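PDB 5N3U: phycocyanobilin lyase subunit beta from Nostoc sp. PCC 7120, which forms with CpcE a lyase that is probably required for attaching the bilin chromophore to the phycocyanin alpha subunit, CpcA. Local coordinates for residues A88-R93 and G119-H124. Numbering follows the deposited sequence.
Sequences AIADPR and GNLHWH
Ala90 and Pro92 meet Leu121 and His122 where two turns between the helices of a HEAT-repeat solenoid lie side by side. Ala90 follows helix 76-89 and breaks from it with a positive phi. Ala90 O accepts a hydrogen bond from His122 N at 2.7 Å, in the carbonyl plane and nearly straight (168°). The methyl of Ala90 sits over one face of the His122 imidazole, 3.9 Å from its centroid, a CH-pi contact. His122 has CG anti to its own carbonyl carbon (chi1 -64°), which brings the ring back over Ala90. Leu121 reaches across with both methyls: CD2 comes to 3.6 Å from Ala90 CA, and CD1 touches Pro92 CA. It also touches Leu98 of helix 95-104. The Pro92 ring lies against the His122 carbonyl, with CG 3.2 Å from His122 O, while CB faces Leu121 CB and Trp123 CE3. Replacing Pro92 with an alanine would remove CG and CD, which would probably open a gap beside the His122 carbonyl and free the backbone to turn. The side chain of Asp91 leaves the backbone away from 119-124. Arg93 grips its carboxylate side-on through NE and NH2, and Arg93 N closes an Asx turn on Asp91 OD1 at 2.9 Å.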
loop_
_atom_site.group_PDB
_atom_site.type_symbol
_atom_site.label_atom_id
_atom_site.label_comp_id
_atom_site.label_asym_id
_atom_site.label_seq_id
_atom_site.Cartn_x
_atom_site.Cartn_y
_atom_site.Cartn_z
ATOM N N ALA B 88 15.072 2.525 17.507
ATOM C CA ALA B 88 16.234 1.892 18.200
ATOM C C ALA B 88 17.243 2.929 18.709
ATOM O O ALA B 88 17.837 2.747 19.783
ATOM C CB ALA B 88 16.939 0.982 17.210
ATOM N N ILE B 89 17.444 4.013 17.966
ATOM C CA ILE B 89 18.292 5.113 18.422
ATOM C C ILE B 89 17.651 5.784 19.627
ATOM O O ILE B 89 18.359 6.179 20.549
ATOM C CB ILE B 89 18.580 6.131 17.357
ATOM C CG1 ILE B 89 19.395 5.488 16.269
ATOM C CG2 ILE B 89 19.389 7.317 17.934
ATOM C CD1 ILE B 89 19.613 6.325 15.062
ATOM N N ALA B 90 16.319 5.920 19.620
ATOM C CA ALA B 90 15.532 6.390 20.750
ATOM C C ALA B 90 15.755 7.878 21.137
ATOM O O ALA B 90 15.516 8.262 22.269
ATOM C CB ALA B 90 15.781 5.469 21.949
ATOM N N ASP B 91 16.238 8.683 20.216
ATOM C CA ASP B 91 16.362 10.108 20.401
ATOM C C ASP B 91 14.932 10.656 20.362
ATOM O O ASP B 91 14.211 10.513 19.379
ATOM C CB ASP B 91 17.252 10.654 19.296
ATOM C CG ASP B 91 17.485 12.158 19.335
ATOM O OD1 ASP B 91 16.598 12.988 19.593
ATOM O OD2 ASP B 91 18.588 12.577 18.927
ATOM N N PRO B 92 14.515 11.380 21.417
ATOM C CA PRO B 92 13.135 11.882 21.525
ATOM C C PRO B 92 12.784 12.963 20.524
ATOM O O PRO B 92 11.603 13.292 20.383
ATOM C CB PRO B 92 13.087 12.402 23.001
ATOM C CG PRO B 92 14.515 12.795 23.261
ATOM C CD PRO B 92 15.306 11.748 22.620
ATOM N N ARG B 93 13.743 13.465 19.747
ATOM C CA ARG B 93 13.400 14.357 18.653
ATOM C C ARG B 93 12.570 13.660 17.556
ATOM O O ARG B 93 11.941 14.313 16.796
ATOM C CB ARG B 93 14.603 14.973 18.019
ATOM C CG ARG B 93 15.382 15.960 18.935
ATOM C CD ARG B 93 16.595 16.431 18.176
ATOM N NE ARG B 93 17.602 15.384 18.104
ATOM C CZ ARG B 93 18.717 15.459 17.376
ATOM N NH1 ARG B 93 19.018 16.546 16.722
ATOM N NH2 ARG B 93 19.551 14.432 17.339
ATOM N N GLY B 119 7.182 4.144 23.085
ATOM C CA GLY B 119 7.265 3.955 24.546
ATOM C C GLY B 119 8.662 3.927 25.068
ATOM O O GLY B 119 8.875 3.688 26.243
ATOM N N ASN B 120 9.655 4.122 24.222
ATOM C CA ASN B 120 11.022 3.881 24.584
ATOM C C ASN B 120 12.009 4.983 24.226
ATOM O O ASN B 120 13.182 4.813 24.342
ATOM C CB ASN B 120 11.403 2.509 23.940
ATOM C CG ASN B 120 10.561 1.365 24.542
ATOM O OD1 ASN B 120 9.578 0.755 23.971
ATOM N ND2 ASN B 120 10.836 1.166 25.748
ATOM N N LEU B 121 11.557 6.163 23.831
ATOM C CA LEU B 121 12.483 7.224 23.532
ATOM C C LEU B 121 13.135 7.801 24.863
ATOM O O LEU B 121 12.586 7.707 25.954
ATOM C CB LEU B 121 11.747 8.360 22.806
ATOM C CG LEU B 121 11.049 7.939 21.505
ATOM C CD1 LEU B 121 10.482 9.184 20.808
ATOM C CD2 LEU B 121 12.031 7.274 20.596
ATOM N N HIS B 122 14.295 8.347 24.731
ATOM C CA HIS B 122 15.031 8.840 25.905
ATOM C C HIS B 122 14.552 10.285 26.219
ATOM O O HIS B 122 15.218 11.253 25.918
ATOM C CB HIS B 122 16.500 8.795 25.651
ATOM C CG HIS B 122 17.029 7.424 25.453
ATOM N ND1 HIS B 122 18.144 7.171 24.680
ATOM C CD2 HIS B 122 16.621 6.223 25.932
ATOM C CE1 HIS B 122 18.408 5.873 24.691
ATOM N NE2 HIS B 122 17.504 5.276 25.450
ATOM N N TRP B 123 13.467 10.357 26.900
ATOM C CA TRP B 123 12.749 11.568 27.182
ATOM C C TRP B 123 13.529 12.608 27.898
ATOM O O TRP B 123 13.332 13.805 27.625
ATOM C CB TRP B 123 11.478 11.282 27.958
ATOM C CG TRP B 123 10.730 10.157 27.475
ATOM C CD1 TRP B 123 10.498 8.970 28.126
ATOM C CD2 TRP B 123 9.935 10.113 26.272
ATOM N NE1 TRP B 123 9.663 8.172 27.369
ATOM C CE2 TRP B 123 9.322 8.837 26.219
ATOM C CE3 TRP B 123 9.755 10.994 25.210
ATOM C CZ2 TRP B 123 8.543 8.433 25.150
ATOM C CZ3 TRP B 123 8.961 10.612 24.150
ATOM C CH2 TRP B 123 8.376 9.323 24.113
ATOM N N HIS B 124 14.495 12.191 28.730
ATOM C CA HIS B 124 15.248 13.157 29.502
ATOM C C HIS B 124 16.158 13.944 28.638
ATOM O O HIS B 124 16.679 14.914 29.110
ATOM C CB HIS B 124 16.135 12.491 30.563
ATOM C CG HIS B 124 17.271 11.724 29.991
ATOM N ND1 HIS B 124 17.185 10.371 29.710
ATOM C CD2 HIS B 124 18.520 12.099 29.642
ATOM C CE1 HIS B 124 18.337 9.938 29.245
ATOM N NE2 HIS B 124 19.152 10.972 29.155
#